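Local coordinates for diacylglycerol O-acyltransferase (Marinobacter hydrocarbonoclasticus, PDB 6CHJ), which probably catalyses transfer of an acyl group from acyl-CoA to diacylglycerol, giving triacylglycerol, and is known as a wax ester synthase as well, at residues M151-P162 and R386-L395; A35-A44 and L119-F128. One frame throughout, in Å; residues are numbered along the deposited sequence.

Contacts 1 and 2 build on the same six-strand mixed sheet, their centres about 16 Å apart, and both are partly buried; contact 1 carries hydrogen bonds into its interior as well as a salt bridge at its exposed end, whereas the polar bonds of contact 2 lie at its exposed margin. Contact 1 adds the 151-162 loop to the edge strand 389-390, joining the catalytic and C-terminal family regions, through hydrogen bonds along with CH-pi and apolar packing. Contact 2 packs helix 39-49 on strands 115-121 and 127-135 through apolar side chains, while an arginine from the turn between the strands holds the loop that leads into it. They also touch directly, Trp-390 reaching Leu-43 and Ala-393 reaching Phe-128.

Contact 1 of 2, residues M151-P162 and R386-L395; sequences MLSENPDEHGMP and RPLYWNGAKL
Met-151 sets its terminal methyl over the face of the Trp-390 indole: CE is 3.6 Å from the centroid of the five-membered ring, almost on its normal, while SD approaches the same ring obliquely. The Met-151 chain gets there by bending at chi2 and chi3. Trp-390 has CG anti to the backbone N (chi1 -161°), a setting that swings the indole toward Pro-162, and NE1 donates close to the ring plane to Pro-162 O at 2.9 Å. Over the opposite face, toward the rim, lies the Asn-391 amide, whose ND2 gives a nearly straight bond to Met-161 O (3.2 Å). Its OD1 accepts from Met-161 N, though the modelled separation is too short to trust.

Next along the chain, Leu-152 splits its methyls: CD2 packs on Trp-390 CB at 3.5 Å and CD1 on Leu-395 CD2 at 3.6 Å. Ser-153 and Tyr-389 then form a single antiparallel hydrogen-bonded pair, with Ser-153 N 3.2 Å from Tyr-389 O. Pro-156 CB sits over the centre of the Tyr-389 ring in a CH-pi contact, 3.5 Å from the centroid. At the exposed end Glu-154 and Arg-386 form a salt bridge, Arg-386 NH2 to Glu-154 OE1 being 2.8 Å, with carboxylate and guanidinium planes 37° apart.

An alanine in place of Trp-390 would probably open a gap beneath Met-151 and leave Pro-162 O without its indole donor.

Asn-391 and Gly-392 are the corner of a type I' turn linking strands 389-390 and 393-401, a tight beta hairpin. A one-bridge pairing is slight by itself, so the chemistry is consistent with a loop held largely by side chains: CH-pi contacts on two aromatic faces, the Leu-152 methyls, and an indole and an amide that bond to backbone carbonyls of Pro-162 and Met-161.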
loop_
_atom_site.group_PDB
_atom_site.type_symbol
_atom_site.label_atom_id
_atom_site.label_comp_id
_atom_site.label_asym_id
_atom_site.label_seq_id
_atom_site.Cartn_x
_atom_site.Cartn_y
_atom_site.Cartn_z
ATOM N N MET B 151 -7.397 18.529 -16.750
ATOM C CA MET B 151 -8.596 18.311 -15.947
ATOM C C MET B 151 -9.170 19.601 -15.372
ATOM O O MET B 151 -10.311 19.591 -14.893
ATOM C CB MET B 151 -8.279 17.337 -14.801
ATOM C CG MET B 151 -9.499 16.636 -14.219
ATOM S SD MET B 151 -9.423 16.301 -12.441
ATOM C CE MET B 151 -8.892 17.875 -11.764
ATOM N N LEU B 152 -8.422 20.700 -15.396
ATOM C CA LEU B 152 -8.855 21.945 -14.784
ATOM C C LEU B 152 -9.228 22.958 -15.862
ATOM O O LEU B 152 -9.047 22.730 -17.062
ATOM C CB LEU B 152 -7.761 22.502 -13.869
ATOM C CG LEU B 152 -7.244 21.643 -12.714
ATOM C CD1 LEU B 152 -5.788 21.999 -12.420
ATOM C CD2 LEU B 152 -8.088 21.813 -11.471
ATOM N N SER B 153 -9.755 24.095 -15.416
ATOM C CA SER B 153 -10.131 25.171 -16.314
ATOM C C SER B 153 -9.684 26.498 -15.715
ATOM O O SER B 153 -9.415 26.604 -14.514
ATOM C CB SER B 153 -11.643 25.175 -16.572
ATOM O OG SER B 153 -12.019 26.221 -17.446
ATOM N N GLU B 154 -9.611 27.520 -16.574
ATOM C CA GLU B 154 -9.231 28.855 -16.129
ATOM C C GLU B 154 -10.385 29.637 -15.513
ATOM O O GLU B 154 -10.133 30.566 -14.738
ATOM C CB GLU B 154 -8.631 29.648 -17.297
ATOM C CG GLU B 154 -7.133 29.413 -17.485
ATOM C CD GLU B 154 -6.577 30.052 -18.750
ATOM O OE1 GLU B 154 -6.447 29.344 -19.776
ATOM O OE2 GLU B 154 -6.250 31.261 -18.710
ATOM N N ASN B 155 -11.639 29.268 -15.806
ATOM C CA ASN B 155 -12.796 30.038 -15.348
ATOM C C ASN B 155 -13.249 29.559 -13.974
ATOM O O ASN B 155 -13.690 28.412 -13.848
ATOM C CB ASN B 155 -13.944 29.924 -16.345
ATOM C CG ASN B 155 -15.245 30.543 -15.828
ATOM O OD1 ASN B 155 -15.232 31.544 -15.110
ATOM N ND2 ASN B 155 -16.372 29.948 -16.202
ATOM N N PRO B 156 -13.202 30.402 -12.938
ATOM C CA PRO B 156 -13.686 29.987 -11.616
ATOM C C PRO B 156 -15.203 29.969 -11.484
ATOM O O PRO B 156 -15.717 29.421 -10.497
ATOM C CB PRO B 156 -13.083 31.047 -10.692
ATOM C CG PRO B 156 -13.116 32.284 -11.535
ATOM C CD PRO B 156 -12.826 31.827 -12.957
ATOM N N ASP B 157 -15.928 30.584 -12.419
ATOM C CA ASP B 157 -17.385 30.590 -12.393
ATOM C C ASP B 157 -17.979 29.289 -12.919
ATOM O O ASP B 157 -19.165 29.033 -12.688
ATOM C CB ASP B 157 -17.917 31.778 -13.210
ATOM C CG ASP B 157 -18.139 33.034 -12.361
ATOM O OD1 ASP B 157 -18.603 32.900 -11.205
ATOM O OD2 ASP B 157 -17.869 34.157 -12.854
ATOM N N GLU B 158 -17.181 28.465 -13.602
ATOM C CA GLU B 158 -17.672 27.248 -14.240
ATOM C C GLU B 158 -17.785 26.103 -13.238
ATOM O O GLU B 158 -16.965 25.983 -12.322
ATOM C CB GLU B 158 -16.736 26.841 -15.377
ATOM C CG GLU B 158 -17.094 25.506 -16.000
ATOM C CD GLU B 158 -16.054 25.032 -16.974
ATOM O OE1 GLU B 158 -15.043 25.746 -17.145
ATOM O OE2 GLU B 158 -16.251 23.951 -17.576
ATOM N N HIS B 159 -18.801 25.251 -13.420
ATOM C CA HIS B 159 -19.004 24.107 -12.542
ATOM C C HIS B 159 -19.304 22.863 -13.382
ATOM O O HIS B 159 -19.277 22.894 -14.626
ATOM C CB HIS B 159 -20.095 24.406 -11.512
ATOM C CG HIS B 159 -19.623 25.256 -10.367
ATOM N ND1 HIS B 159 -19.048 26.497 -10.544
ATOM C CD2 HIS B 159 -19.628 25.034 -9.030
ATOM C CE1 HIS B 159 -18.721 27.005 -9.366
ATOM N NE2 HIS B 159 -19.065 26.137 -8.430
ATOM N N GLY B 160 -19.532 21.749 -12.683
ATOM C CA GLY B 160 -19.795 20.464 -13.326
ATOM C C GLY B 160 -18.654 19.923 -14.167
ATOM O O GLY B 160 -18.902 19.365 -15.252
ATOM N N MET B 161 -17.369 20.108 -13.697
ATOM C CA MET B 161 -16.214 19.599 -14.432
ATOM C C MET B 161 -15.912 18.152 -14.048
ATOM O O MET B 161 -16.031 17.783 -12.873
ATOM C CB MET B 161 -14.980 20.443 -14.152
ATOM C CG MET B 161 -14.753 21.602 -15.117
ATOM S SD MET B 161 -13.762 22.872 -14.299
ATOM C CE MET B 161 -15.060 23.872 -13.612
ATOM N N PRO B 162 -15.485 17.349 -15.018
ATOM C CA PRO B 162 -15.271 15.916 -14.772
ATOM C C PRO B 162 -14.079 15.665 -13.863
ATOM O O PRO B 162 -13.289 16.580 -13.573
ATOM C CB PRO B 162 -15.006 15.345 -16.179
ATOM C CG PRO B 162 -15.396 16.412 -17.132
ATOM C CD PRO B 162 -15.232 17.712 -16.422
ATOM N N ARG B 386 -1.116 30.317 -15.750
ATOM C CA ARG B 386 -2.177 31.136 -15.178
ATOM C C ARG B 386 -2.945 30.326 -14.140
ATOM O O ARG B 386 -2.944 29.093 -14.188
ATOM C CB ARG B 386 -3.130 31.645 -16.269
ATOM C CG ARG B 386 -2.420 32.474 -17.347
ATOM C CD ARG B 386 -3.370 33.082 -18.343
ATOM N NE ARG B 386 -4.042 32.059 -19.134
ATOM C CZ ARG B 386 -3.591 31.618 -20.298
ATOM N NH1 ARG B 386 -2.464 32.110 -20.792
ATOM N NH2 ARG B 386 -4.264 30.687 -20.963
ATOM N N PRO B 387 -3.607 30.997 -13.187
ATOM C CA PRO B 387 -4.304 30.262 -12.122
ATOM C C PRO B 387 -5.405 29.363 -12.672
ATOM O O PRO B 387 -5.933 29.566 -13.771
ATOM C CB PRO B 387 -4.880 31.371 -11.230
ATOM C CG PRO B 387 -4.019 32.546 -11.489
ATOM C CD PRO B 387 -3.645 32.450 -12.951
ATOM N N LEU B 388 -5.736 28.339 -11.886
ATOM C CA LEU B 388 -6.626 27.285 -12.345
ATOM C C LEU B 388 -7.601 26.927 -11.234
ATOM O O LEU B 388 -7.384 27.228 -10.055
ATOM C CB LEU B 388 -5.847 26.050 -12.817
ATOM C CG LEU B 388 -5.118 26.211 -14.150
ATOM C CD1 LEU B 388 -4.318 24.969 -14.513
ATOM C CD2 LEU B 388 -6.112 26.545 -15.236
ATOM N N TYR B 389 -8.711 26.314 -11.638
ATOM C CA TYR B 389 -9.794 25.978 -10.726
ATOM C C TYR B 389 -10.384 24.644 -11.146
ATOM O O TYR B 389 -10.431 24.325 -12.339
ATOM C CB TYR B 389 -10.905 27.062 -10.700
ATOM C CG TYR B 389 -10.383 28.470 -10.487
ATOM C CD1 TYR B 389 -9.806 29.185 -11.538
ATOM C CD2 TYR B 389 -10.440 29.077 -9.235
ATOM C CE1 TYR B 389 -9.306 30.451 -11.354
ATOM C CE2 TYR B 389 -9.943 30.361 -9.045
ATOM C CZ TYR B 389 -9.373 31.035 -10.112
ATOM O OH TYR B 389 -8.871 32.300 -9.950
ATOM N N TRP B 390 -10.797 23.860 -10.151
ATOM C CA TRP B 390 -11.662 22.699 -10.348
ATOM C C TRP B 390 -13.002 23.076 -9.742
ATOM O O TRP B 390 -13.085 23.304 -8.530
ATOM C CB TRP B 390 -11.103 21.439 -9.688
ATOM C CG TRP B 390 -11.690 20.131 -10.218
ATOM C CD1 TRP B 390 -12.102 19.865 -11.506
ATOM C CD2 TRP B 390 -11.896 18.914 -9.478
ATOM N NE1 TRP B 390 -12.555 18.563 -11.601
ATOM C CE2 TRP B 390 -12.442 17.963 -10.372
ATOM C CE3 TRP B 390 -11.671 18.537 -8.145
ATOM C CZ2 TRP B 390 -12.768 16.665 -9.973
ATOM C CZ3 TRP B 390 -12.000 17.248 -7.750
ATOM C CH2 TRP B 390 -12.544 16.330 -8.662
ATOM N N ASN B 391 -14.025 23.165 -10.594
ATOM C CA ASN B 391 -15.382 23.574 -10.212
ATOM C C ASN B 391 -15.356 24.652 -9.130
ATOM O O ASN B 391 -15.985 24.534 -8.073
ATOM C CB ASN B 391 -16.196 22.356 -9.798
ATOM C CG ASN B 391 -16.266 21.318 -10.906
ATOM O OD1 ASN B 391 -16.809 21.585 -11.970
ATOM N ND2 ASN B 391 -15.670 20.146 -10.679
ATOM N N GLY B 392 -14.578 25.711 -9.402
ATOM C CA GLY B 392 -14.433 26.837 -8.503
ATOM C C GLY B 392 -13.504 26.626 -7.327
ATOM O O GLY B 392 -13.345 27.544 -6.514
ATOM N N ALA B 393 -12.892 25.454 -7.191
ATOM C CA ALA B 393 -11.856 25.256 -6.187
ATOM C C ALA B 393 -10.524 25.654 -6.812
ATOM O O ALA B 393 -10.103 25.071 -7.817
ATOM C CB ALA B 393 -11.828 23.809 -5.693
ATOM N N LYS B 394 -9.879 26.663 -6.245
ATOM C CA LYS B 394 -8.619 27.140 -6.803
ATOM C C LYS B 394 -7.503 26.139 -6.510
ATOM O O LYS B 394 -7.266 25.771 -5.353
ATOM C CB LYS B 394 -8.276 28.518 -6.227
ATOM C CG LYS B 394 -6.978 29.130 -6.737
ATOM C CD LYS B 394 -6.721 30.492 -6.099
ATOM C CE LYS B 394 -7.534 30.661 -4.815
ATOM N NZ LYS B 394 -6.926 31.617 -3.848
ATOM N N LEU B 395 -6.828 25.693 -7.551
ATOM C CA LEU B 395 -5.571 24.986 -7.354
ATOM C C LEU B 395 -4.558 25.938 -6.730
ATOM O O LEU B 395 -4.229 26.969 -7.323
ATOM C CB LEU B 395 -5.059 24.445 -8.691
ATOM C CG LEU B 395 -3.863 23.486 -8.668
ATOM C CD1 LEU B 395 -4.208 22.174 -7.931
ATOM C CD2 LEU B 395 -3.355 23.221 -10.084
#

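Contact 2 of 2, residues A35-A44 and L119-F128; sequences APDDYVAQLA and LIEGLKDRQF
Arg-126 spends both terminal nitrogens on one atom: NH2 at 2.8 Å and NH1 at 3.2 Å both donate to Ala-35 O, which lies within 2° of the guanidinium plane and is reached by the pair from one face of its carbonyl. The bend at chi3 (50°) turns the arginine end toward the 35-38 loop, where Asp-37 OD1 adds a long salt bridge to NH1. Deeper in, Val-40 forks over the strands, CG1 against Leu-119 CD1 at 3.8 Å and CG2 against Phe-128 CB at 3.6 Å. This is a helix laid on a mixed sheet, in the alpha/beta layering of the CoA-dependent acyltransferase fold: helix 39-44 runs 155° from the direction of strand 119-121, their axes 8.8 Å apart. Tyr-39 presents its ring edge to the face of Phe-128, centroids 5.8 Å apart, in an offset edge-to-face pair. Leu-43 CD2 reaches CE1 of the same phenylalanine obliquely, and Leu-43 CG rests 3.9 Å from Leu-119 CD2, which also meets Ala-44 CB. Glu-121 contributes its CB to the Val-40 packing, while its OE2 is hydrogen-bonded to Thr-89 of the second subunit, a residue that also packs on Ala-41.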
loop_
_atom_site.group_PDB
_atom_site.type_symbol
_atom_site.label_atom_id
_atom_site.label_comp_id
_atom_site.label_asym_id
_atom_site.label_seq_id
_atom_site.Cartn_x
_atom_site.Cartn_y
_atom_site.Cartn_z
ATOM N N ALA B 35 -18.504 27.912 0.324
ATOM C CA ALA B 35 -18.666 26.472 0.447
ATOM C C ALA B 35 -19.073 26.107 1.864
ATOM O O ALA B 35 -18.527 26.661 2.827
ATOM C CB ALA B 35 -17.371 25.745 0.104
ATOM N N PRO B 36 -20.010 25.167 2.001
ATOM C CA PRO B 36 -20.392 24.706 3.340
ATOM C C PRO B 36 -19.197 24.085 4.049
ATOM O O PRO B 36 -18.296 23.531 3.417
ATOM C CB PRO B 36 -21.482 23.669 3.058
ATOM C CG PRO B 36 -21.197 23.206 1.673
ATOM C CD PRO B 36 -20.659 24.390 0.934
ATOM N N ASP B 37 -19.193 24.202 5.378
ATOM C CA ASP B 37 -18.159 23.638 6.240
ATOM C C ASP B 37 -17.797 22.200 5.874
ATOM O O ASP B 37 -16.668 21.760 6.109
ATOM C CB ASP B 37 -18.612 23.678 7.703
ATOM C CG ASP B 37 -18.436 25.039 8.336
ATOM O OD1 ASP B 37 -17.562 25.790 7.862
ATOM O OD2 ASP B 37 -19.165 25.357 9.307
ATOM N N ASP B 38 -18.748 21.458 5.310
ATOM C CA ASP B 38 -18.574 20.047 4.999
ATOM C C ASP B 38 -18.428 19.813 3.498
ATOM O O ASP B 38 -18.869 18.788 2.974
ATOM C CB ASP B 38 -19.742 19.239 5.561
ATOM C CG ASP B 38 -21.078 19.538 4.854
ATOM O OD1 ASP B 38 -21.194 20.562 4.137
ATOM O OD2 ASP B 38 -22.019 18.728 5.022
ATOM N N TYR B 39 -17.764 20.741 2.795
ATOM C CA TYR B 39 -17.748 20.718 1.329
ATOM C C TYR B 39 -17.038 19.494 0.761
ATOM O O TYR B 39 -17.387 19.034 -0.334
ATOM C CB TYR B 39 -17.085 21.986 0.772
ATOM C CG TYR B 39 -16.698 21.867 -0.690
ATOM C CD1 TYR B 39 -17.663 21.874 -1.689
ATOM C CD2 TYR B 39 -15.363 21.726 -1.070
ATOM C CE1 TYR B 39 -17.312 21.763 -3.032
ATOM C CE2 TYR B 39 -15.001 21.602 -2.407
ATOM C CZ TYR B 39 -15.979 21.621 -3.386
ATOM O OH TYR B 39 -15.624 21.493 -4.721
ATOM N N VAL B 40 -16.028 18.962 1.448
ATOM C CA VAL B 40 -15.299 17.851 0.844
ATOM C C VAL B 40 -16.147 16.582 0.894
ATOM O O VAL B 40 -16.297 15.883 -0.118
ATOM C CB VAL B 40 -13.914 17.662 1.495
ATOM C CG1 VAL B 40 -13.077 16.707 0.670
ATOM C CG2 VAL B 40 -13.185 19.010 1.579
ATOM N N ALA B 41 -16.780 16.309 2.045
ATOM C CA ALA B 41 -17.662 15.143 2.124
ATOM C C ALA B 41 -18.757 15.202 1.061
ATOM O O ALA B 41 -19.063 14.184 0.420
ATOM C CB ALA B 41 -18.253 15.020 3.523
ATOM N N GLN B 42 -19.321 16.397 0.821
ATOM C CA GLN B 42 -20.242 16.582 -0.304
ATOM C C GLN B 42 -19.582 16.211 -1.627
ATOM O O GLN B 42 -20.205 15.577 -2.487
ATOM C CB GLN B 42 -20.733 18.034 -0.370
ATOM C CG GLN B 42 -21.395 18.554 0.885
ATOM C CD GLN B 42 -22.628 19.407 0.632
ATOM O OE1 GLN B 42 -22.534 20.574 0.223
ATOM N NE2 GLN B 42 -23.797 18.830 0.894
ATOM N N LEU B 43 -18.320 16.630 -1.816
ATOM C CA LEU B 43 -17.629 16.364 -3.078
ATOM C C LEU B 43 -17.408 14.869 -3.282
ATOM O O LEU B 43 -17.607 14.337 -4.389
ATOM C CB LEU B 43 -16.292 17.110 -3.116
ATOM C CG LEU B 43 -15.391 16.784 -4.314
ATOM C CD1 LEU B 43 -16.162 16.908 -5.616
ATOM C CD2 LEU B 43 -14.129 17.676 -4.336
ATOM N N ALA B 44 -16.956 14.178 -2.230
ATOM C CA ALA B 44 -16.706 12.749 -2.366
ATOM C C ALA B 44 -17.966 12.038 -2.821
ATOM O O ALA B 44 -17.913 11.153 -3.681
ATOM C CB ALA B 44 -16.196 12.173 -1.046
ATOM N N LEU B 119 -8.975 11.570 -2.567
ATOM C CA LEU B 119 -9.487 12.842 -2.084
ATOM C C LEU B 119 -9.307 12.896 -0.570
ATOM O O LEU B 119 -9.899 12.096 0.164
ATOM C CB LEU B 119 -10.951 13.017 -2.488
ATOM C CG LEU B 119 -11.762 14.192 -1.923
ATOM C CD1 LEU B 119 -11.131 15.494 -2.370
ATOM C CD2 LEU B 119 -13.248 14.107 -2.355
ATOM N N ILE B 120 -8.510 13.853 -0.105
ATOM C CA ILE B 120 -8.132 13.983 1.300
ATOM C C ILE B 120 -8.866 15.181 1.898
ATOM O O ILE B 120 -8.745 16.309 1.396
ATOM C CB ILE B 120 -6.611 14.148 1.462
ATOM C CG1 ILE B 120 -5.842 13.042 0.701
ATOM C CG2 ILE B 120 -6.240 14.192 2.946
ATOM C CD1 ILE B 120 -4.460 13.484 0.216
ATOM N N GLU B 121 -9.610 14.939 2.977
ATOM C CA GLU B 121 -10.271 15.953 3.787
ATOM C C GLU B 121 -9.494 16.095 5.089
ATOM O O GLU B 121 -8.448 15.472 5.283
ATOM C CB GLU B 121 -11.752 15.596 4.045
ATOM C CG GLU B 121 -12.003 14.563 5.175
ATOM C CD GLU B 121 -13.436 14.627 5.780
ATOM O OE1 GLU B 121 -14.364 15.118 5.105
ATOM O OE2 GLU B 121 -13.636 14.159 6.931
ATOM N N GLY B 122 -10.002 16.950 5.978
ATOM C CA GLY B 122 -9.346 17.220 7.243
ATOM C C GLY B 122 -8.205 18.215 7.194
ATOM O O GLY B 122 -7.465 18.328 8.175
ATOM N N LEU B 123 -8.017 18.929 6.093
ATOM C CA LEU B 123 -6.986 19.958 6.083
ATOM C C LEU B 123 -7.501 21.196 6.813
ATOM O O LEU B 123 -8.705 21.462 6.844
ATOM C CB LEU B 123 -6.567 20.284 4.651
ATOM C CG LEU B 123 -5.570 19.272 4.058
ATOM C CD1 LEU B 123 -6.250 17.986 3.532
ATOM C CD2 LEU B 123 -4.719 19.914 2.985
ATOM N N LYS B 124 -6.578 21.941 7.423
ATOM C CA LYS B 124 -6.930 22.985 8.380
ATOM C C LYS B 124 -7.875 24.051 7.835
ATOM O O LYS B 124 -9.073 24.024 8.137
ATOM C CB LYS B 124 -5.666 23.648 8.937
ATOM C CG LYS B 124 -5.504 23.357 10.420
ATOM C CD LYS B 124 -4.233 23.917 11.042
ATOM C CE LYS B 124 -4.267 23.707 12.576
ATOM N NZ LYS B 124 -2.911 23.628 13.229
ATOM N N ASP B 125 -7.372 25.010 7.069
ATOM C CA ASP B 125 -8.124 26.252 6.850
ATOM C C ASP B 125 -8.852 26.220 5.502
ATOM O O ASP B 125 -8.580 26.991 4.582
ATOM C CB ASP B 125 -7.195 27.462 6.969
ATOM C CG ASP B 125 -6.662 27.665 8.391
ATOM O OD1 ASP B 125 -5.440 27.493 8.609
ATOM O OD2 ASP B 125 -7.459 28.013 9.289
ATOM N N ARG B 126 -9.804 25.294 5.406
ATOM C CA ARG B 126 -10.734 25.217 4.277
ATOM C C ARG B 126 -9.998 24.900 2.972
ATOM O O ARG B 126 -10.207 25.526 1.925
ATOM C CB ARG B 126 -11.576 26.503 4.166
ATOM C CG ARG B 126 -12.520 26.743 5.373
ATOM C CD ARG B 126 -13.410 28.011 5.260
ATOM N NE ARG B 126 -14.115 28.093 3.985
ATOM C CZ ARG B 126 -15.348 27.637 3.782
ATOM N NH1 ARG B 126 -16.011 27.045 4.778
ATOM N NH2 ARG B 126 -15.908 27.746 2.576
ATOM N N GLN B 127 -9.136 23.889 3.041
ATOM C CA GLN B 127 -8.501 23.319 1.868
ATOM C C GLN B 127 -8.777 21.823 1.825
ATOM O O GLN B 127 -9.102 21.206 2.840
ATOM C CB GLN B 127 -6.991 23.579 1.878
ATOM C CG GLN B 127 -6.630 25.021 2.167
ATOM C CD GLN B 127 -5.318 25.443 1.518
ATOM O OE1 GLN B 127 -5.277 25.781 0.331
ATOM N NE2 GLN B 127 -4.243 25.439 2.299
ATOM N N PHE B 128 -8.646 21.251 0.628
ATOM C CA PHE B 128 -8.626 19.811 0.443
ATOM C C PHE B 128 -7.523 19.456 -0.559
ATOM O O PHE B 128 -6.898 20.338 -1.158
ATOM C CB PHE B 128 -9.999 19.298 -0.001
ATOM C CG PHE B 128 -10.412 19.742 -1.370
ATOM C CD1 PHE B 128 -10.321 18.872 -2.443
ATOM C CD2 PHE B 128 -10.937 21.004 -1.572
ATOM C CE1 PHE B 128 -10.700 19.254 -3.709
ATOM C CE2 PHE B 128 -11.333 21.402 -2.836
ATOM C CZ PHE B 128 -11.217 20.517 -3.909
#